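Local coordinates for protein branched-chain phosphotransacylase (Enterococcus faecalis, PDB 1YCO) that probably transfers acyl groups, as a branched-chain phosphotransacylase of the phosphate acetyltransferase and butyryltransferase family, at residues A104-P109 / K229-F234; E132-A137 / I151-A156. One frame throughout, in Å; residues are numbered along the deposited sequence.

Contacts 1 and 2 pack helices onto the same six-stranded mixed sheet. Their centres lie 18 Å apart and their nearest atoms about 7 Å apart, so they do not touch. In contact 1, helix 221-234 meets strand 101-107, near the sheet edge formed within this chain by strand 238-244; in contact 2, helix 127-143 meets strand 150-154, one strand from the other edge at 184-189. Contact 2 lies within the 119 residues that separate the two segments of contact 1. Both reach the second subunit: L108 and S230 of contact 1 and S155 and A156 of contact 2 touch it. Each is an apolar meeting of helix and strand, without a hydrogen bond between its two segments.

Contact 1 (A104-P109 / K229-F234); sequences AMVELP and KSLTLF
V106 and L231 form the tight part of this contact, their side chains crossing at about a right angle. CD1 of L231 lies 3.7 Å from CG1 of V106 and 4.2 Å from CG2 of the same residue; with CG1 anti to the backbone N (chi1 -171°), V106 offers both methyls to that one leucine carbon. L231 is extended beyond CB (chi2 173°), which carries CD1 out from the helix to the strand. Helix 221-234 is the connection of a beta-alpha-beta crossover between the parallel strands 215-217 and 238-244, and strand 101-107 is one of the two strands it passes over. Packing is looser where the strand runs out into a loop: CD2 of L108 comes only to 4.3 Å from CD2 of L231, and L108, partly exposed, also rests on F234 of the second subunit. On the exposed side of the helix, T232 turns back on its own backbone. Its OG1 donates to O of K229 over 3.1 Å, with the donor 37° out of the carbonyl plane, and that oxygen also accepts from N of L233. S230 faces the dimer interface, where its OG hydrogen-bonds to OG of S230 of the second subunit.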
loop_
_atom_site.group_PDB
_atom_site.type_symbol
_atom_site.label_atom_id
_atom_site.label_comp_id
_atom_site.label_asym_id
_atom_site.label_seq_id
_atom_site.Cartn_x
_atom_site.Cartn_y
_atom_site.Cartn_z
ATOM N N ALA A 104 -4.695 12.833 4.940
ATOM C CA ALA A 104 -5.900 12.075 5.198
ATOM C C ALA A 104 -5.966 11.661 6.657
ATOM O O ALA A 104 -4.937 11.443 7.311
ATOM C CB ALA A 104 -5.943 10.825 4.310
ATOM N N MET A 105 -7.189 11.562 7.172
ATOM C CA MET A 105 -7.394 11.107 8.542
ATOM C C MET A 105 -7.989 9.709 8.428
ATOM O O MET A 105 -8.970 9.498 7.715
ATOM C CB MET A 105 -8.349 12.026 9.316
ATOM C CG MET A 105 -8.686 11.461 10.703
ATOM S SD MET A 105 -8.717 12.650 12.051
ATOM C CE MET A 105 -10.484 12.928 12.242
ATOM N N VAL A 106 -7.378 8.763 9.124
ATOM C CA VAL A 106 -7.809 7.367 9.105
ATOM C C VAL A 106 -8.295 6.867 10.474
ATOM O O VAL A 106 -7.611 7.026 11.482
ATOM C CB VAL A 106 -6.655 6.439 8.655
ATOM C CG1 VAL A 106 -7.169 5.032 8.426
ATOM C CG2 VAL A 106 -5.998 6.988 7.396
ATOM N N GLU A 107 -9.473 6.253 10.497
ATOM C CA GLU A 107 -10.024 5.715 11.732
ATOM C C GLU A 107 -10.262 4.214 11.574
ATOM O O GLU A 107 -11.083 3.786 10.757
ATOM C CB GLU A 107 -11.333 6.420 12.080
ATOM C CG GLU A 107 -11.158 7.884 12.482
ATOM C CD GLU A 107 -12.472 8.572 12.854
ATOM O OE1 GLU A 107 -13.210 8.021 13.706
ATOM O OE2 GLU A 107 -12.753 9.664 12.303
ATOM N N LEU A 108 -9.532 3.421 12.353
ATOM C CA LEU A 108 -9.658 1.970 12.307
ATOM C C LEU A 108 -10.794 1.457 13.192
ATOM O O LEU A 108 -11.226 2.144 14.120
ATOM C CB LEU A 108 -8.339 1.326 12.703
ATOM C CG LEU A 108 -7.216 1.604 11.703
ATOM C CD1 LEU A 108 -5.919 1.030 12.252
ATOM C CD2 LEU A 108 -7.553 0.996 10.348
ATOM N N PRO A 109 -11.291 0.237 12.905
ATOM C CA PRO A 109 -12.380 -0.451 13.612
ATOM C C PRO A 109 -12.500 -0.202 15.117
ATOM O O PRO A 109 -13.510 0.340 15.582
ATOM C CB PRO A 109 -12.120 -1.912 13.282
ATOM C CG PRO A 109 -11.706 -1.817 11.863
ATOM C CD PRO A 109 -10.734 -0.647 11.866
ATOM N N LYS A 229 -6.490 2.964 -0.164
ATOM C CA LYS A 229 -7.526 2.098 -0.721
ATOM C C LYS A 229 -7.636 0.762 -0.012
ATOM O O LYS A 229 -8.732 0.237 0.187
ATOM C CB LYS A 229 -7.278 1.856 -2.215
ATOM C CG LYS A 229 -7.313 3.128 -3.066
ATOM C CD LYS A 229 -7.364 2.807 -4.561
ATOM C CE LYS A 229 -6.991 4.010 -5.439
ATOM N NZ LYS A 229 -7.800 5.238 -5.172
ATOM N N SER A 230 -6.489 0.213 0.355
ATOM C CA SER A 230 -6.455 -1.050 1.046
ATOM C C SER A 230 -7.170 -0.935 2.400
ATOM O O SER A 230 -7.882 -1.857 2.815
ATOM C CB SER A 230 -5.005 -1.485 1.235
ATOM O OG SER A 230 -4.927 -2.597 2.103
ATOM N N LEU A 231 -6.991 0.200 3.073
ATOM C CA LEU A 231 -7.619 0.431 4.369
ATOM C C LEU A 231 -9.140 0.436 4.276
ATOM O O LEU A 231 -9.814 -0.191 5.082
ATOM C CB LEU A 231 -7.141 1.759 4.970
ATOM C CG LEU A 231 -5.682 1.769 5.417
ATOM C CD1 LEU A 231 -5.262 3.179 5.833
ATOM C CD2 LEU A 231 -5.500 0.776 6.554
ATOM N N THR A 232 -9.672 1.139 3.283
ATOM C CA THR A 232 -11.110 1.202 3.094
ATOM C C THR A 232 -11.684 -0.055 2.441
ATOM O O THR A 232 -12.766 -0.501 2.811
ATOM C CB THR A 232 -11.525 2.435 2.237
ATOM O OG1 THR A 232 -10.805 2.427 1.004
ATOM C CG2 THR A 232 -11.229 3.728 2.977
ATOM N N LEU A 233 -10.977 -0.620 1.467
ATOM C CA LEU A 233 -11.459 -1.814 0.778
ATOM C C LEU A 233 -11.437 -3.081 1.627
ATOM O O LEU A 233 -12.312 -3.926 1.472
ATOM C CB LEU A 233 -10.643 -2.076 -0.493
ATOM C CG LEU A 233 -10.738 -1.143 -1.708
ATOM C CD1 LEU A 233 -9.675 -1.561 -2.710
ATOM C CD2 LEU A 233 -12.125 -1.207 -2.339
ATOM N N PHE A 234 -10.448 -3.219 2.515
ATOM C CA PHE A 234 -10.346 -4.425 3.335
ATOM C C PHE A 234 -10.167 -4.194 4.829
ATOM O O PHE A 234 -10.354 -5.114 5.627
ATOM C CB PHE A 234 -9.205 -5.310 2.843
ATOM C CG PHE A 234 -9.116 -5.420 1.342
ATOM C CD1 PHE A 234 -8.131 -4.711 0.636
ATOM C CD2 PHE A 234 -9.986 -6.259 0.634
ATOM C CE1 PHE A 234 -8.007 -4.840 -0.746
ATOM C CE2 PHE A 234 -9.877 -6.400 -0.750
ATOM C CZ PHE A 234 -8.880 -5.689 -1.450
#

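Contact 2 (E132-A137 / I151-A156); sequences EIVENA and IALLSA
In the beta-alpha-beta crossover that leads from strand 113-117 through helix 127-143 to the parallel strand 150-154, V134 on the helix meets I151 and L153 on the second strand. The crossover passes over strand 215-217, which lies between its two strands in the sheet. V134 points at the strand and divides its two methyls between the two residues. Its CG1, anti to the backbone N (chi1 174°), sits 3.7 Å from CD1 of I151 and 4.0 Å from CG2 of the same residue, which places it against both arms of the isoleucine. The side chains of V134 and I151 cross obliquely. I151 reaches the helix with its long arm stretched out (chi2 176°), putting CD1 at the end nearest the valine. All three residues are buried, no hydrogen bond joins the two segments, and the contact buries 126 Å² on both sides together.

Both strand residues have further neighbours. I151 also leans on I215 and V217 of the neighbouring strand, and L153 packs against A170, V173 and T174 of helix 165-177, so V134 adds one part of a larger apolar layer on this sheet face. On the helix, ND2 of N136 is buried but satisfied by OG of S101 and O of I99, which ties the helix to the chain leading into strand 101-107. The second methyl of V134 packs more loosely: CG2 approaches CD2 of L153 at 4.3 Å.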
loop_
_atom_site.group_PDB
_atom_site.type_symbol
_atom_site.label_atom_id
_atom_site.label_comp_id
_atom_site.label_asym_id
_atom_site.label_seq_id
_atom_site.Cartn_x
_atom_site.Cartn_y
_atom_site.Cartn_z
ATOM N N GLU A 132 8.757 19.366 4.036
ATOM C CA GLU A 132 7.584 20.228 4.047
ATOM C C GLU A 132 6.296 19.421 4.244
ATOM O O GLU A 132 5.346 19.921 4.843
ATOM C CB GLU A 132 7.485 21.035 2.742
ATOM C CG GLU A 132 8.459 22.221 2.621
ATOM C CD GLU A 132 8.462 23.112 3.859
ATOM O OE1 GLU A 132 7.369 23.468 4.349
ATOM O OE2 GLU A 132 9.563 23.458 4.337
ATOM N N ILE A 133 6.259 18.190 3.724
ATOM C CA ILE A 133 5.085 17.319 3.877
ATOM C C ILE A 133 4.871 17.007 5.358
ATOM O O ILE A 133 3.737 16.978 5.835
ATOM C CB ILE A 133 5.253 15.987 3.108
ATOM C CG1 ILE A 133 5.202 16.254 1.607
ATOM C CG2 ILE A 133 4.159 15.001 3.485
ATOM C CD1 ILE A 133 5.624 15.058 0.772
ATOM N N VAL A 134 5.971 16.790 6.068
ATOM C CA VAL A 134 5.927 16.503 7.489
ATOM C C VAL A 134 5.393 17.748 8.207
ATOM O O VAL A 134 4.434 17.668 8.970
ATOM C CB VAL A 134 7.335 16.125 8.019
ATOM C CG1 VAL A 134 7.318 15.979 9.527
ATOM C CG2 VAL A 134 7.791 14.819 7.377
ATOM N N GLU A 135 5.989 18.901 7.929
ATOM C CA GLU A 135 5.550 20.144 8.538
ATOM C C GLU A 135 4.040 20.360 8.367
ATOM O O GLU A 135 3.341 20.634 9.340
ATOM C CB GLU A 135 6.324 21.311 7.930
ATOM C CG GLU A 135 7.819 21.191 8.121
ATOM C CD GLU A 135 8.235 21.335 9.570
ATOM O OE1 GLU A 135 7.634 20.667 10.440
ATOM O OE2 GLU A 135 9.176 22.115 9.840
ATOM N N ASN A 136 3.544 20.233 7.137
ATOM C CA ASN A 136 2.113 20.394 6.855
ATOM C C ASN A 136 1.249 19.450 7.729
ATOM O O ASN A 136 0.280 19.902 8.367
ATOM C CB ASN A 136 1.823 20.141 5.358
ATOM C CG ASN A 136 2.109 21.369 4.461
ATOM O OD1 ASN A 136 2.815 22.307 4.855
ATOM N ND2 ASN A 136 1.569 21.347 3.242
ATOM N N ALA A 137 1.602 18.159 7.760
ATOM C CA ALA A 137 0.870 17.169 8.558
ATOM C C ALA A 137 1.050 17.418 10.055
ATOM O O ALA A 137 0.126 17.197 10.842
ATOM C CB ALA A 137 1.310 15.749 8.202
ATOM N N ILE A 151 5.635 11.010 14.231
ATOM C CA ILE A 151 5.680 10.978 12.778
ATOM C C ILE A 151 6.659 9.924 12.290
ATOM O O ILE A 151 7.882 10.058 12.408
ATOM C CB ILE A 151 6.071 12.363 12.230
ATOM C CG1 ILE A 151 5.131 13.411 12.858
ATOM C CG2 ILE A 151 5.977 12.381 10.713
ATOM C CD1 ILE A 151 5.443 14.850 12.490
ATOM N N ALA A 152 6.082 8.871 11.738
ATOM C CA ALA A 152 6.824 7.757 11.217
ATOM C C ALA A 152 7.056 7.880 9.718
ATOM O O ALA A 152 6.117 8.069 8.935
ATOM C CB ALA A 152 6.081 6.456 11.527
ATOM N N LEU A 153 8.325 7.779 9.340
ATOM C CA LEU A 153 8.737 7.835 7.946
ATOM C C LEU A 153 8.790 6.383 7.492
ATOM O O LEU A 153 9.718 5.644 7.819
ATOM C CB LEU A 153 10.111 8.489 7.840
ATOM C CG LEU A 153 10.136 9.859 8.521
ATOM C CD1 LEU A 153 11.519 10.489 8.381
ATOM C CD2 LEU A 153 9.075 10.756 7.874
ATOM N N LEU A 154 7.771 5.985 6.743
ATOM C CA LEU A 154 7.633 4.618 6.257
ATOM C C LEU A 154 8.574 4.153 5.174
ATOM O O LEU A 154 8.869 4.880 4.232
ATOM C CB LEU A 154 6.216 4.392 5.758
ATOM C CG LEU A 154 5.108 4.257 6.785
ATOM C CD1 LEU A 154 3.807 4.003 6.029
ATOM C CD2 LEU A 154 5.403 3.089 7.727
ATOM N N SER A 155 9.023 2.912 5.316
ATOM C CA SER A 155 9.901 2.276 4.340
ATOM C C SER A 155 9.696 0.762 4.439
ATOM O O SER A 155 9.160 0.272 5.429
ATOM C CB SER A 155 11.361 2.643 4.611
ATOM O OG SER A 155 12.202 2.121 3.600
ATOM N N ALA A 156 10.111 0.030 3.409
ATOM C CA ALA A 156 9.952 -1.424 3.377
ATOM C C ALA A 156 10.676 -2.147 4.508
ATOM O O ALA A 156 10.111 -3.034 5.165
ATOM C CB ALA A 156 10.417 -1.970 2.033
#